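Local coordinates for protein ofchtiv-allosamidin (Ostrinia furnacalis, PDB 6JMB) that probably hydrolyses the beta-1,4 linkages of chitin as an insect group IV chitinase of glycosyl hydrolase family 18, and is bound here to the inhibitor allosamidin, at residues I5-Y10 with H35-F40; P30-H35 with L363-N368; M245-Y250 with R340-W345. One frame throughout, in Å; residues are numbered along the deposited sequence. Where two conformers were deposited one is given.

The three contacts follow the wall of the family 18 barrel from its strands out to its terminal helix. Contacts 1 and 3, with centres about 10 Å apart, are parallel strand pairs joined edge to edge: strand 341-345 lies beside strand 5-11, and Val7 N reaches Ile342 O at 2.8 Å. Both touch the allosamizoline, contact 1 through Tyr9 and Phe40, contact 3 through Tyr250 and Trp345. Contact 2 lies on the outside, the side chain of Cys33 about 13 Å from the allosamizoline. It shares His35 with contact 1 and is tied to it by the Cys8-Cys33 disulfide, while Leu363 CB packs 3.6 Å from Phe249 CZ of contact 3.

Contact 1 of 3, residues I5-Y10 with H35-F40; sequences IVVCYY and HLVYAF. With AMI (allosamizoline), chain C.
Tyr9 and Val37 lie side by side on the same face of two neighbouring strands; Val37 lies against one face of the Tyr9 ring and allosamizoline against the other. With CG anti to its own carbonyl carbon (chi1 -78°), Tyr9 starts at CB beside Trp345 CE3, and CG then sits between Val37 CB and AMI C9. On the valine side Tyr9 CD2 meets Val37 CB at 3.7 Å and CE2 meets Val37 CG1 at 3.6 Å. On the opposite face the dimethylamino group of allosamizoline settles: its C9 lies against CD1 and 3.5 Å from Tyr9 CE1, while its C8 comes within 3.4 Å of Tyr9 CE2 and also meets CZ. At the tip, Tyr9 OH is hydrogen-bonded to Asp122, which probably helps to hold the ring between valine and ligand. These are the first two parallel strands of the TIM barrel of family 18, with Tyr9 on the side that faces the substrate cleft. The strands run 21° apart, joined by five backbone hydrogen bonds, from His35 N to Val6 O at one end to Ala39 N and Tyr10 O at the other; Cys8 N to His35 O is nearly straight at 174°. Behind Tyr9, Val7 CG1 touches Val37 CG2, and Ile5 CG2 approaches CE1 of the His35 imidazole obliquely. The other face carries Cys8, whose CB packs 3.6 Å from Leu36 CD2. A cis peptide precedes Phe40, whose ring lies over the methyl of Ala39 and brings CE2 to 3.6 Å from O3 of allosamizoline.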
loop_
_atom_site.group_PDB
_atom_site.type_symbol
_atom_site.label_atom_id
_atom_site.label_comp_id
_atom_site.label_asym_id
_atom_site.label_seq_id
_atom_site.Cartn_x
_atom_site.Cartn_y
_atom_site.Cartn_z
ATOM N N ILE A 5 -7.993 10.237 8.429
ATOM C CA ILE A 5 -6.858 10.580 7.582
ATOM C C ILE A 5 -6.895 9.777 6.288
ATOM O O ILE A 5 -7.511 8.711 6.195
ATOM C CB ILE A 5 -5.493 10.430 8.297
ATOM C CG1 ILE A 5 -5.223 8.972 8.674
ATOM C CG2 ILE A 5 -5.420 11.353 9.519
ATOM C CD1 ILE A 5 -3.852 8.762 9.302
ATOM N N VAL A 6 -6.240 10.328 5.272
ATOM C CA VAL A 6 -6.097 9.693 3.970
ATOM C C VAL A 6 -4.607 9.697 3.664
ATOM O O VAL A 6 -4.017 10.762 3.450
ATOM C CB VAL A 6 -6.887 10.431 2.878
ATOM C CG1 VAL A 6 -6.670 9.773 1.534
ATOM C CG2 VAL A 6 -8.369 10.446 3.218
ATOM N N VAL A 7 -3.998 8.518 3.664
ATOM C CA VAL A 7 -2.552 8.370 3.509
ATOM C C VAL A 7 -2.287 7.928 2.075
ATOM O O VAL A 7 -2.587 6.786 1.700
ATOM C CB VAL A 7 -1.986 7.370 4.528
ATOM C CG1 VAL A 7 -0.474 7.215 4.358
ATOM C CG2 VAL A 7 -2.327 7.804 5.950
ATOM N N CYS A 8 -1.736 8.828 1.263
ATOM C CA CYS A 8 -1.513 8.578 -0.157
ATOM C C CYS A 8 -0.048 8.248 -0.390
ATOM O O CYS A 8 0.812 9.107 -0.186
ATOM C CB CYS A 8 -1.832 9.828 -0.971
ATOM S SG CYS A 8 -3.544 10.377 -0.913
ATOM N N TYR A 9 0.227 7.044 -0.880
ATOM C CA TYR A 9 1.574 6.711 -1.331
ATOM C C TYR A 9 1.748 7.081 -2.795
ATOM O O TYR A 9 0.832 6.909 -3.609
ATOM C CB TYR A 9 1.841 5.218 -1.172
ATOM C CG TYR A 9 2.159 4.803 0.235
ATOM C CD1 TYR A 9 1.155 4.508 1.143
ATOM C CD2 TYR A 9 3.478 4.701 0.656
ATOM C CE1 TYR A 9 1.464 4.126 2.428
ATOM C CE2 TYR A 9 3.794 4.317 1.943
ATOM C CZ TYR A 9 2.779 4.015 2.820
ATOM O OH TYR A 9 3.068 3.611 4.110
ATOM N N TYR A 10 2.936 7.579 -3.132
ATOM C CA TYR A 10 3.296 7.912 -4.506
ATOM C C TYR A 10 4.500 7.066 -4.902
ATOM O O TYR A 10 5.592 7.220 -4.337
ATOM C CB TYR A 10 3.610 9.400 -4.619
ATOM C CG TYR A 10 4.128 9.860 -5.969
ATOM C CD1 TYR A 10 3.718 9.255 -7.157
ATOM C CD2 TYR A 10 5.035 10.899 -6.050
ATOM C CE1 TYR A 10 4.205 9.690 -8.392
ATOM C CE2 TYR A 10 5.510 11.345 -7.269
ATOM C CZ TYR A 10 5.098 10.739 -8.429
ATOM O OH TYR A 10 5.590 11.191 -9.636
ATOM N N HIS A 35 -1.952 12.925 4.290
ATOM C CA HIS A 35 -0.565 12.509 4.390
ATOM C C HIS A 35 -0.158 11.984 3.028
ATOM O O HIS A 35 -0.886 11.186 2.428
ATOM C CB HIS A 35 -0.412 11.403 5.439
ATOM C CG HIS A 35 -0.780 11.841 6.822
ATOM N ND1 HIS A 35 -2.075 12.140 7.188
ATOM C CD2 HIS A 35 -0.019 12.047 7.922
ATOM C CE1 HIS A 35 -2.095 12.512 8.455
ATOM N NE2 HIS A 35 -0.861 12.467 8.924
ATOM N N LEU A 36 0.965 12.466 2.514
ATOM C CA LEU A 36 1.484 12.043 1.219
ATOM C C LEU A 36 2.871 11.465 1.439
ATOM O O LEU A 36 3.697 12.079 2.124
ATOM C CB LEU A 36 1.524 13.220 0.231
ATOM C CG LEU A 36 0.314 13.256 -0.712
ATOM C CD1 LEU A 36 0.036 14.660 -1.235
ATOM C CD2 LEU A 36 0.560 12.294 -1.873
ATOM N N VAL A 37 3.120 10.275 0.895
ATOM C CA VAL A 37 4.319 9.506 1.222
ATOM C C VAL A 37 5.132 9.257 -0.044
ATOM O O VAL A 37 4.624 8.687 -1.016
ATOM C CB VAL A 37 3.972 8.186 1.927
ATOM C CG1 VAL A 37 5.238 7.538 2.449
ATOM C CG2 VAL A 37 2.984 8.432 3.068
ATOM N N TYR A 38 6.404 9.665 -0.018
ATOM C CA TYR A 38 7.326 9.510 -1.142
ATOM C C TYR A 38 7.954 8.121 -1.080
ATOM O O TYR A 38 8.754 7.833 -0.184
ATOM C CB TYR A 38 8.407 10.582 -1.023
ATOM C CG TYR A 38 9.310 10.775 -2.228
ATOM C CD1 TYR A 38 10.337 9.877 -2.533
ATOM C CD2 TYR A 38 9.161 11.892 -3.030
ATOM C CE1 TYR A 38 11.161 10.077 -3.642
ATOM C CE2 TYR A 38 9.983 12.106 -4.130
ATOM C CZ TYR A 38 10.974 11.200 -4.426
ATOM O OH TYR A 38 11.775 11.428 -5.523
ATOM N N ALA A 39 7.623 7.261 -2.035
ATOM C CA ALA A 39 8.176 5.910 -2.084
ATOM C C ALA A 39 9.163 5.829 -3.240
ATOM O O ALA A 39 8.817 6.216 -4.359
ATOM C CB ALA A 39 7.050 4.900 -2.319
ATOM N N PHE A 40 10.385 5.333 -3.006
ATOM C CA PHE A 40 10.953 4.874 -1.735
ATOM C C PHE A 40 12.389 5.378 -1.642
ATOM O O PHE A 40 13.055 5.574 -2.677
ATOM C CB PHE A 40 11.068 3.345 -1.709
ATOM C CG PHE A 40 9.771 2.627 -1.504
ATOM C CD1 PHE A 40 9.143 2.659 -0.280
ATOM C CD2 PHE A 40 9.209 1.879 -2.527
ATOM C CE1 PHE A 40 7.951 1.983 -0.079
ATOM C CE2 PHE A 40 8.017 1.195 -2.337
ATOM C CZ PHE A 40 7.387 1.251 -1.109
HETATM C C1 AMI C . 3.195 -2.378 -1.280
HETATM C C2 AMI C . 4.739 -2.187 -0.993
HETATM C C3 AMI C . 5.287 -1.778 -2.267
HETATM C C4 AMI C . 4.376 -2.498 -3.345
HETATM C C5 AMI C . 3.052 -2.208 -2.817
HETATM C C6 AMI C . 1.929 -3.132 -3.413
HETATM C C7 AMI C . 3.546 -0.705 0.136
HETATM C C8 AMI C . 4.314 0.967 1.895
HETATM C C9 AMI C . 1.844 0.863 1.220
HETATM N N2 AMI C . 4.816 -1.265 -0.070
HETATM N N7 AMI C . 3.242 0.373 1.085
HETATM O O3 AMI C . 6.669 -2.123 -2.357
HETATM O O4 AMI C . 4.446 -1.950 -4.654
HETATM O O6 AMI C . 2.308 -4.480 -3.222
HETATM O O7 AMI C . 2.558 -1.261 -0.620
#

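Contact 2 of 3, residues P30-H35 with L363-N368; sequences PFLCTH and LLNTIN
Leu364 carries its CG anti to the backbone N (chi1 -170°), which sends both methyls out from the helix toward Leu32, while Leu32 has CG anti to its carbonyl carbon (chi1 -69°) and directs its isobutyl group over the helix surface. The contact joins the loop between the first two strands of the family 18 TIM barrel to the helix 362-373 near the C-terminus, two parts of the fold that are more than three hundred residues apart in sequence. The two leucines meet obliquely: CD2 of Leu364 lies 3.5 Å from Leu32 CB, and its CD1 rests at the same separation from the carbonyl oxygen of Leu32. Further out, Leu32 CD2 sits 3.5 Å from Asn365 OD1, a van der Waals approach to an amide whose ND2 is hydrogen-bonded to Phe361 O. Deeper in, Cys33 SG comes to 4.2 Å from Leu364 CD2; this sulfur forms the disulfide with Cys8, so the loop is held covalently to the first strand just where the leucine packs. From its inner side Leu364 also touches Val6 and Cys8 of that strand, as well as Phe249, and thus bridges loop and barrel.

The polar link comes from Asn368, one turn further along the helix. Its ND2 uses both hydrogens, one on each of two carbonyls, and both acceptors lie close to the amide plane, which should keep this group from turning. One bond, 2.9 Å long, runs from Asn368 ND2 to Leu32 O and is fairly straight (163°). The other reaches back to Leu364 O, where Asn368 N and Asn368 ND2 arrive from opposite faces of the carbonyl plane.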
loop_
_atom_site.group_PDB
_atom_site.type_symbol
_atom_site.label_atom_id
_atom_site.label_comp_id
_atom_site.label_asym_id
_atom_site.label_seq_id
_atom_site.Cartn_x
_atom_site.Cartn_y
_atom_site.Cartn_z
ATOM N N PRO A 30 -2.852 17.855 -3.794
ATOM C CA PRO A 30 -2.498 17.767 -2.372
ATOM C C PRO A 30 -3.668 17.965 -1.425
ATOM O O PRO A 30 -3.481 17.816 -0.212
ATOM C CB PRO A 30 -1.460 18.879 -2.205
ATOM C CG PRO A 30 -1.852 19.894 -3.238
ATOM C CD PRO A 30 -2.395 19.112 -4.412
ATOM N N PHE A 31 -4.854 18.308 -1.924
ATOM C CA PHE A 31 -6.024 18.431 -1.066
ATOM C C PHE A 31 -6.851 17.156 -0.993
ATOM O O PHE A 31 -7.841 17.119 -0.259
ATOM C CB PHE A 31 -6.894 19.607 -1.515
ATOM C CG PHE A 31 -6.341 20.943 -1.118
ATOM C CD1 PHE A 31 -6.441 21.380 0.192
ATOM C CD2 PHE A 31 -5.716 21.756 -2.050
ATOM C CE1 PHE A 31 -5.936 22.613 0.569
ATOM C CE2 PHE A 31 -5.204 22.990 -1.676
ATOM C CZ PHE A 31 -5.320 23.412 -0.364
ATOM N N LEU A 32 -6.477 16.115 -1.728
ATOM C CA LEU A 32 -7.168 14.838 -1.658
ATOM C C LEU A 32 -6.490 13.864 -0.710
ATOM O O LEU A 32 -6.938 12.720 -0.586
ATOM C CB LEU A 32 -7.299 14.225 -3.054
ATOM C CG LEU A 32 -8.259 14.950 -3.999
ATOM C CD1 LEU A 32 -8.275 14.281 -5.372
ATOM C CD2 LEU A 32 -9.660 14.998 -3.400
ATOM N N CYS A 33 -5.421 14.292 -0.048
ATOM C CA CYS A 33 -4.715 13.493 0.939
ATOM C C CYS A 33 -4.482 14.349 2.173
ATOM O O CYS A 33 -4.387 15.577 2.079
ATOM C CB CYS A 33 -3.346 13.077 0.396
ATOM S SG CYS A 33 -3.404 12.376 -1.262
ATOM N N THR A 34 -4.397 13.702 3.336
ATOM C CA THR A 34 -3.887 14.371 4.526
ATOM C C THR A 34 -2.416 14.078 4.757
ATOM O O THR A 34 -1.707 14.904 5.342
ATOM C CB THR A 34 -4.674 13.967 5.780
ATOM O OG1 THR A 34 -4.568 12.555 5.986
ATOM C CG2 THR A 34 -6.137 14.340 5.631
ATOM N N HIS A 35 -1.952 12.925 4.290
ATOM C CA HIS A 35 -0.565 12.509 4.390
ATOM C C HIS A 35 -0.158 11.984 3.028
ATOM O O HIS A 35 -0.886 11.186 2.428
ATOM C CB HIS A 35 -0.412 11.403 5.439
ATOM C CG HIS A 35 -0.780 11.841 6.822
ATOM N ND1 HIS A 35 -2.075 12.140 7.188
ATOM C CD2 HIS A 35 -0.019 12.047 7.922
ATOM C CE1 HIS A 35 -2.095 12.512 8.455
ATOM N NE2 HIS A 35 -0.861 12.467 8.924
ATOM N N LEU A 363 -11.240 7.105 -7.613
ATOM C CA LEU A 363 -11.053 6.293 -6.418
ATOM C C LEU A 363 -10.721 7.160 -5.215
ATOM O O LEU A 363 -11.270 6.957 -4.125
ATOM C CB LEU A 363 -9.954 5.262 -6.651
ATOM C CG LEU A 363 -10.231 4.251 -7.769
ATOM C CD1 LEU A 363 -9.122 3.209 -7.801
ATOM C CD2 LEU A 363 -11.604 3.604 -7.584
ATOM N N LEU A 364 -9.829 8.135 -5.398
ATOM C CA LEU A 364 -9.411 8.986 -4.292
ATOM C C LEU A 364 -10.539 9.911 -3.846
ATOM O O LEU A 364 -10.746 10.112 -2.642
ATOM C CB LEU A 364 -8.160 9.765 -4.696
ATOM C CG LEU A 364 -7.435 10.544 -3.600
ATOM C CD1 LEU A 364 -7.183 9.697 -2.364
ATOM C CD2 LEU A 364 -6.126 11.076 -4.152
ATOM N N ASN A 365 -11.299 10.466 -4.795
ATOM C CA ASN A 365 -12.467 11.261 -4.419
ATOM C C ASN A 365 -13.489 10.418 -3.667
ATOM O O ASN A 365 -14.098 10.891 -2.698
ATOM C CB ASN A 365 -13.097 11.913 -5.651
ATOM C CG ASN A 365 -12.453 13.236 -5.997
ATOM O OD1 ASN A 365 -12.570 14.213 -5.252
ATOM N ND2 ASN A 365 -11.769 13.280 -7.131
ATOM N N THR A 366 -13.674 9.162 -4.079
ATOM C CA THR A 366 -14.591 8.278 -3.362
ATOM C C THR A 366 -14.163 8.111 -1.908
ATOM O O THR A 366 -14.989 8.198 -0.991
ATOM C CB THR A 366 -14.671 6.920 -4.062
ATOM O OG1 THR A 366 -15.237 7.090 -5.366
ATOM C CG2 THR A 366 -15.549 5.965 -3.270
ATOM N N ILE A 367 -12.871 7.871 -1.677
ATOM C CA ILE A 367 -12.370 7.722 -0.312
ATOM C C ILE A 367 -12.682 8.965 0.510
ATOM O O ILE A 367 -13.203 8.877 1.631
ATOM C CB ILE A 367 -10.863 7.417 -0.326
ATOM C CG1 ILE A 367 -10.612 6.033 -0.915
ATOM C CG2 ILE A 367 -10.295 7.506 1.081
ATOM C CD1 ILE A 367 -9.159 5.789 -1.284
ATOM N N ASN A 368 -12.375 10.143 -0.039
ATOM C CA ASN A 368 -12.586 11.382 0.701
ATOM C C ASN A 368 -14.067 11.605 0.985
ATOM O O ASN A 368 -14.439 12.020 2.089
ATOM C CB ASN A 368 -11.997 12.556 -0.083
ATOM C CG ASN A 368 -10.497 12.695 0.119
ATOM O OD1 ASN A 368 -10.048 13.400 1.022
ATOM N ND2 ASN A 368 -9.716 12.023 -0.718
#

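Contact 3 of 3, residues M245-Y250 with R340-W345; sequences MGVPFY and RGIMLW. With AMI (allosamizoline), chain C; NAA (2-acetamido-2-deoxy-beta-D-allopyranose), chain B.
Leu344 CD1 sits over one face of the Phe249 ring, 3.7 Å from its centroid and displaced toward CE2, which it meets at 3.3 Å. This apolar centre, with Phe249 just past the 245-248 stretch of strand, lies on the outer side of two neighbouring parallel strands of the TIM barrel, 243-256 and 341-345, under helix 362-373, whose Leu363 and Ile367 also pack on Phe249. Val247 CG2 extends the layer to Ile342 CG2, and Met245 runs alongside Ile342 beyond it. Five backbone hydrogen bonds hold the pair together, from Met245 N to Gly341 O as far as Phe249 N to Trp345 O, and the strand segments are inclined by 37°. Gly341 has backbone angles at which a side chain would collide with the preceding carbonyl oxygen.

Toward the barrel mouth the opposite face carries Trp345, its CG anti to the backbone N (chi1 -175°), which lays the indole beneath the allosamizoline with AMI C5 over one face. Tyr250 reaches the indole's edge, CE1 lying 3.6 Å from Trp345 CD1, with the planes almost perpendicular at 85°. The tyrosine ring in turn lies under the acetamido methyl C8 of the neighbouring N-acetylallosamine, and its OH is hydrogen-bonded to Asp194. An alanine in place of Trp345 would take away this platform and would probably let the allosamizoline and the neighbouring sugar shift in the cleft, with the acetamido oxygen losing its indole donor. That bond runs from Trp345 NE1 to O7 of the N-acetylallosamine at 2.9 Å, in the plane of the indole.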
loop_
_atom_site.group_PDB
_atom_site.type_symbol
_atom_site.label_atom_id
_atom_site.label_comp_id
_atom_site.label_asym_id
_atom_site.label_seq_id
_atom_site.Cartn_x
_atom_site.Cartn_y
_atom_site.Cartn_z
ATOM N N MET A 245 -6.445 1.649 7.208
ATOM C CA MET A 245 -6.734 0.475 6.395
ATOM C C MET A 245 -6.303 0.708 4.953
ATOM O O MET A 245 -6.769 1.652 4.305
ATOM C CB MET A 245 -8.225 0.159 6.451
ATOM C CG MET A 245 -8.554 -1.210 5.895
ATOM S SD MET A 245 -10.330 -1.505 5.808
ATOM C CE MET A 245 -10.699 -0.792 4.209
ATOM N N GLY A 246 -5.433 -0.162 4.450
ATOM C CA GLY A 246 -4.962 -0.022 3.084
ATOM C C GLY A 246 -6.002 -0.440 2.062
ATOM O O GLY A 246 -6.801 -1.354 2.282
ATOM N N VAL A 247 -5.986 0.255 0.925
ATOM C CA VAL A 247 -6.774 -0.116 -0.253
ATOM C C VAL A 247 -5.897 0.004 -1.489
ATOM O O VAL A 247 -4.963 0.816 -1.542
ATOM C CB VAL A 247 -8.030 0.773 -0.420
ATOM C CG1 VAL A 247 -8.942 0.650 0.798
ATOM C CG2 VAL A 247 -7.638 2.233 -0.663
ATOM N N PRO A 248 -6.173 -0.821 -2.504
ATOM C CA PRO A 248 -5.346 -0.798 -3.719
ATOM C C PRO A 248 -5.958 0.017 -4.849
ATOM O O PRO A 248 -7.165 -0.056 -5.096
ATOM C CB PRO A 248 -5.297 -2.278 -4.110
ATOM C CG PRO A 248 -6.674 -2.784 -3.710
ATOM C CD PRO A 248 -7.094 -1.979 -2.484
ATOM N N PHE A 249 -5.124 0.770 -5.568
ATOM C CA PHE A 249 -5.521 1.449 -6.794
ATOM C C PHE A 249 -5.047 0.685 -8.026
ATOM O O PHE A 249 -4.886 1.271 -9.103
ATOM C CB PHE A 249 -4.979 2.881 -6.829
ATOM C CG PHE A 249 -5.746 3.872 -5.987
ATOM C CD1 PHE A 249 -6.629 3.474 -4.985
ATOM C CD2 PHE A 249 -5.573 5.225 -6.217
ATOM C CE1 PHE A 249 -7.316 4.424 -4.224
ATOM C CE2 PHE A 249 -6.253 6.176 -5.467
ATOM C CZ PHE A 249 -7.131 5.778 -4.470
ATOM N N TYR A 250 -4.790 -0.605 -7.870
ATOM C CA TYR A 250 -4.345 -1.468 -8.947
ATOM C C TYR A 250 -5.069 -2.792 -8.778
ATOM O O TYR A 250 -5.625 -3.089 -7.715
ATOM C CB TYR A 250 -2.822 -1.696 -8.892
ATOM C CG TYR A 250 -2.401 -2.370 -7.604
ATOM C CD1 TYR A 250 -2.226 -1.628 -6.438
ATOM C CD2 TYR A 250 -2.206 -3.741 -7.542
ATOM C CE1 TYR A 250 -1.878 -2.232 -5.252
ATOM C CE2 TYR A 250 -1.851 -4.358 -6.349
ATOM C CZ TYR A 250 -1.688 -3.591 -5.208
ATOM O OH TYR A 250 -1.335 -4.178 -4.011
ATOM N N ARG A 340 -8.869 4.712 11.895
ATOM C CA ARG A 340 -8.287 6.045 11.801
ATOM C C ARG A 340 -8.378 6.619 10.392
ATOM O O ARG A 340 -8.431 7.842 10.221
ATOM C CB ARG A 340 -6.837 5.997 12.269
ATOM C CG ARG A 340 -6.103 7.323 12.172
ATOM C CD ARG A 340 -6.765 8.369 13.065
ATOM N NE ARG A 340 -6.087 9.660 13.004
ATOM C CZ ARG A 340 -4.886 9.902 13.523
ATOM N NH1 ARG A 340 -4.219 8.939 14.151
ATOM N NH2 ARG A 340 -4.353 11.111 13.419
ATOM N N GLY A 341 -8.396 5.772 9.371
ATOM C CA GLY A 341 -8.540 6.288 8.028
ATOM C C GLY A 341 -8.199 5.237 6.998
ATOM O O GLY A 341 -8.252 4.032 7.268
ATOM N N ILE A 342 -7.839 5.729 5.821
ATOM C CA ILE A 342 -7.596 4.906 4.644
ATOM C C ILE A 342 -6.206 5.221 4.117
ATOM O O ILE A 342 -5.808 6.391 4.030
ATOM C CB ILE A 342 -8.652 5.173 3.549
ATOM C CG1 ILE A 342 -10.047 4.799 4.051
ATOM C CG2 ILE A 342 -8.324 4.420 2.257
ATOM C CD1 ILE A 342 -10.222 3.330 4.359
ATOM N N MET A 343 -5.459 4.170 3.797
ATOM C CA MET A 343 -4.167 4.268 3.137
ATOM C C MET A 343 -4.332 3.691 1.737
ATOM O O MET A 343 -5.093 2.739 1.545
ATOM C CB MET A 343 -3.136 3.437 3.922
ATOM C CG MET A 343 -1.773 3.329 3.287
ATOM S SD MET A 343 -0.634 2.329 4.280
ATOM C CE MET A 343 -1.155 0.658 3.894
ATOM N N LEU A 344 -3.645 4.267 0.752
ATOM C CA LEU A 344 -3.771 3.776 -0.609
ATOM C C LEU A 344 -2.415 3.553 -1.255
ATOM O O LEU A 344 -1.522 4.398 -1.174
ATOM C CB LEU A 344 -4.621 4.714 -1.478
ATOM C CG LEU A 344 -4.069 6.130 -1.573
ATOM C CD1 LEU A 344 -4.136 6.660 -3.000
ATOM C CD2 LEU A 344 -4.841 7.057 -0.636
ATOM N N TRP A 345 -2.275 2.409 -1.907
ATOM C CA TRP A 345 -1.182 2.164 -2.839
ATOM C C TRP A 345 -1.818 2.016 -4.212
ATOM O O TRP A 345 -2.527 1.031 -4.455
ATOM C CB TRP A 345 -0.425 0.878 -2.494
ATOM C CG TRP A 345 0.750 0.753 -3.399
ATOM C CD1 TRP A 345 0.780 0.169 -4.643
ATOM C CD2 TRP A 345 2.048 1.311 -3.184
ATOM N NE1 TRP A 345 2.036 0.314 -5.200
ATOM C CE2 TRP A 345 2.827 1.014 -4.326
ATOM C CE3 TRP A 345 2.634 2.027 -2.135
ATOM C CZ2 TRP A 345 4.159 1.409 -4.442
ATOM C CZ3 TRP A 345 3.957 2.414 -2.253
ATOM C CH2 TRP A 345 4.705 2.101 -3.397
HETATM C C1 AMI C . 3.195 -2.378 -1.280
HETATM C C2 AMI C . 4.739 -2.187 -0.993
HETATM C C3 AMI C . 5.287 -1.778 -2.267
HETATM C C4 AMI C . 4.376 -2.498 -3.345
HETATM C C5 AMI C . 3.052 -2.208 -2.817
HETATM C C6 AMI C . 1.929 -3.132 -3.413
HETATM C C7 AMI C . 3.546 -0.705 0.136
HETATM C C8 AMI C . 4.314 0.967 1.895
HETATM C C9 AMI C . 1.844 0.863 1.220
HETATM N N2 AMI C . 4.816 -1.265 -0.070
HETATM N N7 AMI C . 3.242 0.373 1.085
HETATM O O3 AMI C . 6.669 -2.123 -2.357
HETATM O O4 AMI C . 4.446 -1.950 -4.654
HETATM O O6 AMI C . 2.308 -4.480 -3.222
HETATM O O7 AMI C . 2.558 -1.261 -0.620
HETATM C C1 NAA B . 5.496 -2.451 -5.423
HETATM C C2 NAA B . 5.207 -2.200 -6.895
HETATM C C3 NAA B . 6.355 -2.545 -7.766
HETATM C C4 NAA B . 7.604 -1.803 -7.330
HETATM C C5 NAA B . 7.879 -2.100 -5.863
HETATM C C6 NAA B . 9.066 -1.359 -5.325
HETATM C C7 NAA B . 2.727 -2.383 -7.509
HETATM C C8 NAA B . 1.505 -3.274 -7.758
HETATM N N2 NAA B . 4.006 -3.058 -7.179
HETATM O O3 NAA B . 6.556 -3.990 -7.683
HETATM O O4 NAA B . 8.770 -2.201 -8.080
HETATM O O5 NAA B . 6.721 -1.684 -5.074
HETATM O O6 NAA B . 9.260 -1.781 -3.992
HETATM O O7 NAA B . 2.671 -1.215 -7.587
#